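Local coordinates for sensor protein DivL (PDB 4Q20), which is required for cell division and growth in Caulobacter crescentus, phosphorylates the cell-cycle regulator CtrA and carries a histidine-kinase core of dimerisation and ATPase-like domains, at residues V82-T87 / L128-L133; V136-E141 / G175-S180. All blocks are in the same frame, centred on the assembly; numbering follows the deposited sequence.

Overall arrangement
Contact 1 lies at the surface, where helix 73-103 of the HisKA dimerisation domain meets the C-terminal part of helix 116-133 in the GHKL-type ATP-binding domain. Contact 2 is partly buried, lies wholly inside that second domain and joins strand 137-141 to strand 176-183. The chemistry follows the place. The interdomain contact is small, 215 Å², and relies on a charged pair with one apolar touch beside it, whereas the strand pair covers 602 Å² with a regular backbone ladder and an apolar face turned to the helices. Their centres are about 16 Å apart. Helix 116-133 leads directly into strand 137-141, and A131 and L138 pack together where the two contacts meet.

Contact 1 of 2, residues V82-T87 / L128-L133; sequences VRAAAT and LKDAQL
OD1 of D130 takes two N-H groups from one guanidinium: R83 NH1 reaches it at 2.8 Å, and R83 NH2 at 3.1 Å. The guanidinium comes end-on, and its NH1 and NH2 both point at this one oxygen, which lies almost in the guanidinium plane. They come to it from the same face of the carboxylate, about 30° out of that plane, NH1 on the syn side and NH2 on the anti side. The salt bridge is thus forked onto one atom, and OD2 takes neither N-H of R83. R83 runs with CG anti to its backbone nitrogen (chi1 -171°) and then bends at chi3, which turns the head toward helix 116-133. K129 CB sits over one face of the guanidinium, toward its rim. Alongside the ion pair, A84 CB meets L133 CD2 at 3.8 Å, a small apolar touch. E66 of the second subunit forms salt bridges with both R83 NE and K129 NZ, so R83 serves two carboxylates from different chains. The axes of the two short segments come no closer than 10.9 Å and cross at -125°, with side chains bridging the gap. This is the interface between the HisKA helices and the ATP-binding domain of a histidine-kinase core, with the second subunit of the dimer adding E66.

Contact 2 of 2, residues V136-E141 / G175-S180; sequences VTLAVE and GRVTLS
V136 starts the contact just ahead of the strand, its CG1 packing on V177 CG2 at 3.8 Å. T137 then opens the parallel ladder: its N-H goes to G175 O, and T137 O accepts from V177 N at 2.9 Å in a nearly straight bond (175°). With OG1 beside the backbone nitrogen (chi1 -51°), CG2 of T137 takes the anti position and lies over one face of the R176 guanidinium, near the rim. L138 turns to the other side of the sheet, where CD2 touches V177 CG1 (3.8 Å) and L179 CD1 (3.7 Å). A139 continues the ladder from both its polar backbone atoms: A139 N gives to V177 O, and A139 O accepts from L179 N at 2.8 Å, while its CB lies beside R176 NE. V140 returns to the L138 side and touches L179 more loosely. E141 closes the ladder, E141 N meeting L179 O at 3.0 Å, and its OE2 rests 3.6 Å from T178 CG2. Strand 137-141 is one of the two edge strands of this chain's mixed sheet, and strand 187-194 runs antiparallel along the far side of strand 176-183. The face carrying L138, V177 and L179 is covered by helices 116-133 and 153-170, the helical layer of the GHKL alpha/beta sandwich.

Contact 1 of 2, residues V82-T87 / L128-L133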
ATOM      1  N   VAL A  82      -7.183  -8.413  11.351  1.00 65.54           N
ATOM      2  CA  VAL A  82      -5.857  -8.055  10.816  1.00 65.59           C
ATOM      3  C   VAL A  82      -5.629  -8.718   9.433  1.00 67.96           C
ATOM      4  O   VAL A  82      -5.254  -8.038   8.486  1.00 67.23           O
ATOM      5  CB  VAL A  82      -4.688  -8.429  11.789  1.00 70.48           C
ATOM      6  CG1 VAL A  82      -3.323  -8.262  11.119  1.00 68.83           C
ATOM      7  CG2 VAL A  82      -4.752  -7.633  13.071  1.00 70.24           C
ATOM      8  N   ARG A  83      -5.835 -10.025   9.341  1.00 64.51           N
ATOM      9  CA  ARG A  83      -5.671 -10.798   8.105  1.00 63.95           C
ATOM     10  C   ARG A  83      -6.612 -10.282   6.979  1.00 66.81           C
ATOM     11  O   ARG A  83      -6.141 -10.107   5.859  1.00 67.51           O
ATOM     12  CB  ARG A  83      -5.893 -12.303   8.381  1.00 64.67           C
ATOM     13  CG  ARG A  83      -5.527 -13.231   7.219  1.00 72.46           C
ATOM     14  CD  ARG A  83      -6.318 -14.545   7.199  1.00 76.90           C
ATOM     15  NE  ARG A  83      -7.677 -14.394   7.729  1.00 95.48           N
ATOM     16  CZ  ARG A  83      -8.726 -13.960   7.033  1.00115.15           C
ATOM     17  NH1 ARG A  83      -8.602 -13.668   5.741  1.00101.95           N
ATOM     18  NH2 ARG A  83      -9.904 -13.797   7.630  1.00100.22           N
ATOM     19  N   ALA A  84      -7.903 -10.016   7.272  1.00 61.53           N
ATOM     20  CA  ALA A  84      -8.867  -9.493   6.288  1.00 59.21           C
ATOM     21  C   ALA A  84      -8.468  -8.096   5.789  1.00 62.86           C
ATOM     22  O   ALA A  84      -8.507  -7.849   4.591  1.00 65.60           O
ATOM     23  CB  ALA A  84     -10.269  -9.455   6.881  1.00 60.40           C
ATOM     24  N   ALA A  85      -8.004  -7.217   6.672  1.00 58.40           N
ATOM     25  CA  ALA A  85      -7.613  -5.874   6.272  1.00 56.24           C
ATOM     26  C   ALA A  85      -6.345  -5.887   5.432  1.00 63.09           C
ATOM     27  O   ALA A  85      -6.249  -5.135   4.439  1.00 63.55           O
ATOM     28  CB  ALA A  85      -7.442  -5.000   7.486  1.00 56.86           C
ATOM     29  N   ALA A  86      -5.382  -6.751   5.814  1.00 59.89           N
ATOM     30  CA  ALA A  86      -4.109  -6.923   5.113  1.00 58.52           C
ATOM     31  C   ALA A  86      -4.330  -7.492   3.710  1.00 62.73           C
ATOM     32  O   ALA A  86      -3.710  -7.021   2.760  1.00 62.31           O
ATOM     33  CB  ALA A  86      -3.201  -7.834   5.907  1.00 60.05           C
ATOM     34  N   THR A  87      -5.219  -8.479   3.587  1.00 59.76           N
ATOM     35  CA  THR A  87      -5.593  -9.137   2.332  1.00 61.53           C
ATOM     36  C   THR A  87      -6.298  -8.095   1.407  1.00 66.54           C
ATOM     37  O   THR A  87      -6.030  -8.065   0.206  1.00 67.23           O
ATOM     38  CB  THR A  87      -6.478 -10.385   2.675  1.00 71.46           C
ATOM     39  OG1 THR A  87      -5.673 -11.441   3.201  1.00 76.56           O
ATOM     40  CG2 THR A  87      -7.199 -10.905   1.548  1.00 66.06           C
ATOM     41  N   LEU A 128     -14.226 -18.334   1.987  1.00113.08           N
ATOM     42  CA  LEU A 128     -14.873 -18.997   3.118  1.00117.73           C
ATOM     43  C   LEU A 128     -14.515 -18.381   4.496  1.00125.25           C
ATOM     44  O   LEU A 128     -15.428 -18.160   5.295  1.00127.97           O
ATOM     45  CB  LEU A 128     -14.513 -20.491   3.112  1.00121.58           C
ATOM     46  CG  LEU A 128     -15.507 -21.439   3.776  1.00129.85           C
ATOM     47  CD1 LEU A 128     -16.717 -21.688   2.880  1.00127.58           C
ATOM     48  CD2 LEU A 128     -14.857 -22.764   4.075  1.00135.90           C
ATOM     49  N   LYS A 129     -13.222 -18.094   4.763  1.00121.16           N
ATOM     50  CA  LYS A 129     -12.778 -17.512   6.032  1.00125.13           C
ATOM     51  C   LYS A 129     -13.342 -16.093   6.255  1.00128.63           C
ATOM     52  O   LYS A 129     -13.850 -15.816   7.345  1.00132.37           O
ATOM     53  CB  LYS A 129     -11.242 -17.492   6.138  1.00129.11           C
ATOM     54  CG  LYS A 129     -10.639 -18.775   6.693  1.00141.35           C
ATOM     55  CD  LYS A 129      -9.154 -18.601   6.980  1.00152.15           C
ATOM     56  CE  LYS A 129      -8.465 -19.884   7.379  1.00168.52           C
ATOM     57  NZ  LYS A 129      -7.037 -19.661   7.761  1.00174.68           N
ATOM     58  N   ASP A 130     -13.271 -15.209   5.231  1.00120.64           N
ATOM     59  CA  ASP A 130     -13.784 -13.828   5.299  1.00118.74           C
ATOM     60  C   ASP A 130     -15.341 -13.791   5.396  1.00121.18           C
ATOM     61  O   ASP A 130     -15.912 -12.813   5.886  1.00120.39           O
ATOM     62  CB  ASP A 130     -13.287 -13.003   4.089  1.00116.23           C
ATOM     63  CG  ASP A 130     -11.764 -12.799   4.011  1.00134.80           C
ATOM     64  OD1 ASP A 130     -11.120 -12.636   5.081  1.00139.22           O
ATOM     65  OD2 ASP A 130     -11.226 -12.743   2.878  1.00139.66           O
ATOM     66  N   ALA A 131     -16.011 -14.871   4.945  1.00116.97           N
ATOM     67  CA  ALA A 131     -17.459 -15.027   4.988  1.00116.58           C
ATOM     68  C   ALA A 131     -17.913 -15.391   6.400  1.00125.51           C
ATOM     69  O   ALA A 131     -18.914 -14.861   6.887  1.00126.51           O
ATOM     70  CB  ALA A 131     -17.896 -16.103   4.002  1.00115.46           C
ATOM     71  N   GLN A 132     -17.168 -16.284   7.065  1.00124.62           N
ATOM     72  CA  GLN A 132     -17.473 -16.732   8.416  1.00129.54           C
ATOM     73  C   GLN A 132     -17.198 -15.605   9.414  1.00134.64           C
ATOM     74  O   GLN A 132     -17.911 -15.474  10.408  1.00138.99           O
ATOM     75  CB  GLN A 132     -16.679 -17.997   8.741  1.00134.94           C
ATOM     76  CG  GLN A 132     -17.173 -19.221   7.956  1.00158.90           C
ATOM     77  CD  GLN A 132     -16.391 -20.482   8.246  1.00190.25           C
ATOM     78  OE1 GLN A 132     -16.925 -21.457   8.792  1.00190.08           O
ATOM     79  NE2 GLN A 132     -15.116 -20.508   7.865  1.00186.97           N
ATOM     80  N   LEU A 133     -16.205 -14.760   9.111  1.00128.92           N
ATOM     81  CA  LEU A 133     -15.823 -13.573   9.890  1.00131.55           C
ATOM     82  C   LEU A 133     -16.960 -12.525   9.867  1.00134.32           C
ATOM     83  O   LEU A 133     -17.200 -11.848  10.867  1.00136.97           O
ATOM     84  CB  LEU A 133     -14.510 -12.988   9.315  1.00129.42           C
ATOM     85  CG  LEU A 133     -13.947 -11.681   9.909  1.00136.55           C
ATOM     86  CD1 LEU A 133     -13.584 -11.827  11.391  1.00144.26           C
ATOM     87  CD2 LEU A 133     -12.751 -11.197   9.112  1.00135.48           C
TER

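Contact 2 of 2, residues V136-E141 / G175-S180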
ATOM      1  N   VAL A 136     -21.634 -14.640   7.174  1.00117.13           N
ATOM      2  CA  VAL A 136     -22.322 -14.832   5.888  1.00111.86           C
ATOM      3  C   VAL A 136     -22.096 -16.282   5.389  1.00117.11           C
ATOM      4  O   VAL A 136     -21.072 -16.898   5.695  1.00118.25           O
ATOM      5  CB  VAL A 136     -21.856 -13.758   4.839  1.00108.90           C
ATOM      6  CG1 VAL A 136     -22.526 -13.948   3.482  1.00103.82           C
ATOM      7  CG2 VAL A 136     -22.098 -12.338   5.345  1.00109.21           C
ATOM      8  N   THR A 137     -23.078 -16.813   4.644  1.00114.38           N
ATOM      9  CA  THR A 137     -23.075 -18.145   4.040  1.00115.23           C
ATOM     10  C   THR A 137     -22.719 -18.023   2.564  1.00116.05           C
ATOM     11  O   THR A 137     -23.421 -17.332   1.826  1.00113.34           O
ATOM     12  CB  THR A 137     -24.465 -18.832   4.222  1.00125.55           C
ATOM     13  OG1 THR A 137     -24.864 -18.780   5.596  1.00130.92           O
ATOM     14  CG2 THR A 137     -24.484 -20.284   3.733  1.00122.43           C
ATOM     15  N   LEU A 138     -21.642 -18.699   2.137  1.00112.83           N
ATOM     16  CA  LEU A 138     -21.217 -18.768   0.741  1.00108.96           C
ATOM     17  C   LEU A 138     -21.765 -20.023   0.104  1.00114.59           C
ATOM     18  O   LEU A 138     -21.414 -21.123   0.522  1.00118.79           O
ATOM     19  CB  LEU A 138     -19.693 -18.762   0.606  1.00108.92           C
ATOM     20  CG  LEU A 138     -18.985 -17.429   0.475  1.00112.36           C
ATOM     21  CD1 LEU A 138     -17.491 -17.625   0.577  1.00113.88           C
ATOM     22  CD2 LEU A 138     -19.322 -16.738  -0.843  1.00112.03           C
ATOM     23  N   ALA A 139     -22.596 -19.869  -0.918  1.00108.66           N
ATOM     24  CA  ALA A 139     -23.187 -20.996  -1.628  1.00109.89           C
ATOM     25  C   ALA A 139     -22.719 -21.067  -3.082  1.00110.34           C
ATOM     26  O   ALA A 139     -22.409 -20.031  -3.679  1.00106.34           O
ATOM     27  CB  ALA A 139     -24.708 -20.902  -1.578  1.00111.28           C
ATOM     28  N   VAL A 140     -22.689 -22.304  -3.644  1.00108.33           N
ATOM     29  CA  VAL A 140     -22.350 -22.627  -5.035  1.00106.33           C
ATOM     30  C   VAL A 140     -23.517 -23.412  -5.648  1.00116.05           C
ATOM     31  O   VAL A 140     -23.879 -24.471  -5.136  1.00120.52           O
ATOM     32  CB  VAL A 140     -21.009 -23.386  -5.182  1.00110.53           C
ATOM     33  CG1 VAL A 140     -20.799 -23.875  -6.615  1.00109.08           C
ATOM     34  CG2 VAL A 140     -19.837 -22.521  -4.740  1.00108.92           C
ATOM     35  N   GLU A 141     -24.093 -22.897  -6.744  1.00112.55           N
ATOM     36  CA  GLU A 141     -25.198 -23.542  -7.447  1.00115.21           C
ATOM     37  C   GLU A 141     -24.843 -23.667  -8.934  1.00121.51           C
ATOM     38  O   GLU A 141     -25.282 -22.870  -9.764  1.00120.04           O
ATOM     39  CB  GLU A 141     -26.520 -22.776  -7.218  1.00115.66           C
ATOM     40  CG  GLU A 141     -27.171 -23.078  -5.876  1.00129.51           C
ATOM     41  CD  GLU A 141     -28.091 -22.015  -5.298  1.00146.07           C
ATOM     42  OE1 GLU A 141     -28.829 -21.366  -6.077  1.00141.92           O
ATOM     43  OE2 GLU A 141     -28.099 -21.859  -4.055  1.00133.20           O
ATOM     44  N   GLY A 175     -26.802 -13.185   6.359  1.00120.24           N
ATOM     45  CA  GLY A 175     -27.064 -13.139   4.925  1.00114.57           C
ATOM     46  C   GLY A 175     -26.415 -14.254   4.130  1.00113.28           C
ATOM     47  O   GLY A 175     -25.721 -15.109   4.689  1.00114.23           O
ATOM     48  N   ARG A 176     -26.646 -14.244   2.810  1.00104.98           N
ATOM     49  CA  ARG A 176     -26.125 -15.239   1.874  1.00102.24           C
ATOM     50  C   ARG A 176     -25.555 -14.593   0.610  1.00100.01           C
ATOM     51  O   ARG A 176     -26.120 -13.630   0.075  1.00 98.47           O
ATOM     52  CB  ARG A 176     -27.232 -16.237   1.490  1.00105.25           C
ATOM     53  CG  ARG A 176     -26.794 -17.381   0.573  1.00117.38           C
ATOM     54  CD  ARG A 176     -27.992 -18.207   0.135  1.00134.32           C
ATOM     55  NE  ARG A 176     -27.738 -19.645   0.247  1.00147.72           N
ATOM     56  CZ  ARG A 176     -27.925 -20.367   1.351  1.00166.75           C
ATOM     57  NH1 ARG A 176     -28.342 -19.786   2.472  1.00155.20           N
ATOM     58  NH2 ARG A 176     -27.661 -21.665   1.353  1.00157.36           N
ATOM     59  N   VAL A 177     -24.446 -15.169   0.124  1.00 93.18           N
ATOM     60  CA  VAL A 177     -23.750 -14.816  -1.114  1.00 87.93           C
ATOM     61  C   VAL A 177     -23.712 -16.097  -1.960  1.00 92.05           C
ATOM     62  O   VAL A 177     -23.193 -17.120  -1.511  1.00 93.48           O
ATOM     63  CB  VAL A 177     -22.347 -14.185  -0.877  1.00 89.58           C
ATOM     64  CG1 VAL A 177     -21.582 -14.021  -2.185  1.00 85.23           C
ATOM     65  CG2 VAL A 177     -22.461 -12.843  -0.156  1.00 89.79           C
ATOM     66  N   THR A 178     -24.295 -16.050  -3.160  1.00 87.41           N
ATOM     67  CA  THR A 178     -24.368 -17.223  -4.023  1.00 88.06           C
ATOM     68  C   THR A 178     -23.548 -17.046  -5.290  1.00 89.66           C
ATOM     69  O   THR A 178     -23.646 -16.013  -5.947  1.00 87.36           O
ATOM     70  CB  THR A 178     -25.848 -17.542  -4.385  1.00 95.82           C
ATOM     71  OG1 THR A 178     -26.703 -17.243  -3.268  1.00 98.01           O
ATOM     72  CG2 THR A 178     -26.040 -18.995  -4.857  1.00 90.44           C
ATOM     73  N   LEU A 179     -22.776 -18.084  -5.634  1.00 87.76           N
ATOM     74  CA  LEU A 179     -21.956 -18.212  -6.839  1.00 86.00           C
ATOM     75  C   LEU A 179     -22.610 -19.215  -7.752  1.00 91.37           C
ATOM     76  O   LEU A 179     -22.620 -20.401  -7.423  1.00 95.48           O
ATOM     77  CB  LEU A 179     -20.537 -18.707  -6.489  1.00 87.45           C
ATOM     78  CG  LEU A 179     -19.552 -17.744  -5.880  1.00 91.15           C
ATOM     79  CD1 LEU A 179     -19.538 -17.876  -4.359  1.00 94.74           C
ATOM     80  CD2 LEU A 179     -18.171 -18.078  -6.354  1.00 93.12           C
ATOM     81  N   SER A 180     -23.161 -18.775  -8.875  1.00 85.81           N
ATOM     82  CA  SER A 180     -23.819 -19.702  -9.805  1.00 87.97           C
ATOM     83  C   SER A 180     -23.284 -19.554 -11.240  1.00 90.83           C
ATOM     84  O   SER A 180     -22.659 -18.546 -11.583  1.00 88.69           O
ATOM     85  CB  SER A 180     -25.339 -19.512  -9.786  1.00 90.93           C
ATOM     86  OG  SER A 180     -25.712 -18.161 -10.007  1.00 90.33           O
TER